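HAT1-interacting factor 1 (Saccharomyces cerevisiae, PDB 4NQ0) binds histones H3–H4 and H2A–H2B as a nuclear chaperone of the HAT-B acetyltransferase complex, serving in chromatin assembly and telomere silencing. Local coordinates at residues 168-173 and 254-259. Numbering follows the deposited sequence.
Sequences HELANF and RAIHHY
The His257 imidazole presents its ND1 edge to the carboxylate of Glu169, while His257 CD2 on the far side of the ring lies over one face of the His258 ring, 3.8 Å above its plane and displaced toward the rim. Carboxylate and His257 ring are turned 28° apart. His257 ND1 donates to Glu169 OE1 over 3.2 Å; an N-H...O angle of 159° makes the bond fairly straight. The acceptor stays near the ring plane, yet the donor stands 39° out of the carboxylate plane, which means the bond is not coplanar at the acid. Glu169 OE2 remains 3.7 Å from His257 ND1, which makes the grip one-pronged. Glu169 reaches across because its chain is extended beyond CG. Apart from this polar pair, Leu170 CD2 touches Ile256 CG2 at 4.3 Å, and Ile256 also packs on Ala289 and Leu290 of helix 273-290. The contact thus lays a loop from the experimentally mapped histone-interaction region against helix 252-266, which begins within the predicted second TPR. Glu169 OE1 also accepts a weak bond from Ala166 N, and hydrogen bonding to the carboxylate would probably make protonation of His257 easier.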
loop_
_atom_site.group_PDB
_atom_site.type_symbol
_atom_site.label_atom_id
_atom_site.label_comp_id
_atom_site.label_asym_id
_atom_site.label_seq_id
_atom_site.Cartn_x
_atom_site.Cartn_y
_atom_site.Cartn_z
ATOM N N HIS A 168 -16.107 7.510 10.420
ATOM C CA HIS A 168 -15.512 8.820 10.677
ATOM C C HIS A 168 -14.222 9.043 9.897
ATOM O O HIS A 168 -13.840 10.181 9.658
ATOM C CB HIS A 168 -15.285 9.057 12.181
ATOM C CG HIS A 168 -14.331 8.100 12.826
ATOM N ND1 HIS A 168 -14.752 7.085 13.661
ATOM C CD2 HIS A 168 -12.978 8.015 12.784
ATOM C CE1 HIS A 168 -13.702 6.411 14.098
ATOM N NE2 HIS A 168 -12.611 6.954 13.581
ATOM N N GLU A 169 -13.562 7.957 9.496
ATOM C CA GLU A 169 -12.321 8.048 8.719
ATOM C C GLU A 169 -12.490 8.729 7.351
ATOM O O GLU A 169 -11.545 9.332 6.825
ATOM C CB GLU A 169 -11.694 6.659 8.556
ATOM C CG GLU A 169 -11.146 6.159 9.875
ATOM C CD GLU A 169 -10.670 4.718 9.859
ATOM O OE1 GLU A 169 -10.830 4.007 8.848
ATOM O OE2 GLU A 169 -10.135 4.290 10.912
ATOM N N LEU A 170 -13.690 8.626 6.786
ATOM C CA LEU A 170 -14.013 9.281 5.516
ATOM C C LEU A 170 -14.141 10.813 5.623
ATOM O O LEU A 170 -14.042 11.515 4.616
ATOM C CB LEU A 170 -15.315 8.712 4.956
ATOM C CG LEU A 170 -15.344 7.237 4.564
ATOM C CD1 LEU A 170 -16.774 6.839 4.217
ATOM C CD2 LEU A 170 -14.428 6.942 3.393
ATOM N N ALA A 171 -14.383 11.318 6.829
ATOM C CA ALA A 171 -14.523 12.758 7.055
ATOM C C ALA A 171 -13.203 13.387 7.478
ATOM O O ALA A 171 -13.152 14.583 7.711
ATOM C CB ALA A 171 -15.597 13.032 8.105
ATOM N N ASN A 172 -12.150 12.576 7.578
ATOM C CA ASN A 172 -10.814 13.047 7.927
ATOM C C ASN A 172 -9.943 13.280 6.683
ATOM O O ASN A 172 -9.815 12.395 5.832
ATOM C CB ASN A 172 -10.126 12.033 8.850
ATOM C CG ASN A 172 -8.654 12.340 9.051
ATOM O OD1 ASN A 172 -8.278 13.485 9.273
ATOM N ND2 ASN A 172 -7.814 11.323 8.946
ATOM N N PHE A 173 -9.348 14.469 6.589
ATOM C CA PHE A 173 -8.406 14.807 5.512
ATOM C C PHE A 173 -7.067 15.297 6.051
ATOM O O PHE A 173 -6.278 15.898 5.321
ATOM C CB PHE A 173 -9.010 15.866 4.592
ATOM C CG PHE A 173 -10.373 15.510 4.083
ATOM C CD1 PHE A 173 -10.524 14.536 3.112
ATOM C CD2 PHE A 173 -11.500 16.136 4.585
ATOM C CE1 PHE A 173 -11.783 14.191 2.641
ATOM C CE2 PHE A 173 -12.767 15.805 4.112
ATOM C CZ PHE A 173 -12.905 14.828 3.135
ATOM N N ARG A 254 -11.316 -3.029 4.618
ATOM C CA ARG A 254 -9.892 -2.987 4.934
ATOM C C ARG A 254 -9.126 -2.228 3.857
ATOM O O ARG A 254 -8.236 -1.427 4.171
ATOM C CB ARG A 254 -9.324 -4.398 5.124
ATOM C CG ARG A 254 -9.645 -5.001 6.507
ATOM C CD ARG A 254 -9.276 -6.495 6.639
ATOM N NE ARG A 254 -7.896 -6.766 6.231
ATOM C CZ ARG A 254 -7.213 -7.873 6.533
ATOM N NH1 ARG A 254 -7.761 -8.845 7.262
ATOM N NH2 ARG A 254 -5.962 -8.008 6.109
ATOM N N ALA A 255 -9.488 -2.455 2.596
ATOM C CA ALA A 255 -8.867 -1.739 1.486
ATOM C C ALA A 255 -8.966 -0.243 1.681
ATOM O O ALA A 255 -7.949 0.456 1.653
ATOM C CB ALA A 255 -9.504 -2.121 0.144
ATOM N N ILE A 256 -10.188 0.246 1.879
ATOM C CA ILE A 256 -10.432 1.681 1.949
ATOM C C ILE A 256 -9.649 2.268 3.114
ATOM O O ILE A 256 -9.044 3.334 2.984
ATOM C CB ILE A 256 -11.936 2.020 2.098
ATOM C CG1 ILE A 256 -12.720 1.531 0.883
ATOM C CG2 ILE A 256 -12.121 3.522 2.206
ATOM C CD1 ILE A 256 -14.247 1.446 1.094
ATOM N N HIS A 257 -9.634 1.551 4.236
ATOM C CA HIS A 257 -8.899 1.998 5.404
ATOM C C HIS A 257 -7.408 2.177 5.096
ATOM O O HIS A 257 -6.786 3.151 5.531
ATOM C CB HIS A 257 -9.102 1.030 6.566
ATOM C CG HIS A 257 -8.107 1.197 7.665
ATOM N ND1 HIS A 257 -8.151 2.250 8.557
ATOM C CD2 HIS A 257 -7.026 0.456 8.010
ATOM C CE1 HIS A 257 -7.147 2.141 9.410
ATOM N NE2 HIS A 257 -6.449 1.062 9.099
ATOM N N HIS A 258 -6.836 1.253 4.329
ATOM C CA HIS A 258 -5.417 1.357 3.962
ATOM C C HIS A 258 -5.126 2.446 2.944
ATOM O O HIS A 258 -4.116 3.146 3.061
ATOM C CB HIS A 258 -4.862 0.005 3.539
ATOM C CG HIS A 258 -4.602 -0.898 4.699
ATOM N ND1 HIS A 258 -5.033 -2.207 4.745
ATOM C CD2 HIS A 258 -4.003 -0.656 5.890
ATOM C CE1 HIS A 258 -4.679 -2.740 5.904
ATOM N NE2 HIS A 258 -4.058 -1.817 6.619
ATOM N N TYR A 259 -5.998 2.607 1.959
ATOM C CA TYR A 259 -5.882 3.743 1.022
ATOM C C TYR A 259 -5.908 5.098 1.753
ATOM O O TYR A 259 -5.152 6.025 1.424
ATOM C CB TYR A 259 -6.998 3.711 -0.011
ATOM C CG TYR A 259 -6.945 2.585 -1.029
ATOM C CD1 TYR A 259 -5.738 2.109 -1.540
ATOM C CD2 TYR A 259 -8.118 2.033 -1.524
ATOM C CE1 TYR A 259 -5.702 1.079 -2.487
ATOM C CE2 TYR A 259 -8.099 1.026 -2.475
ATOM C CZ TYR A 259 -6.892 0.553 -2.959
ATOM O OH TYR A 259 -6.878 -0.443 -3.904
#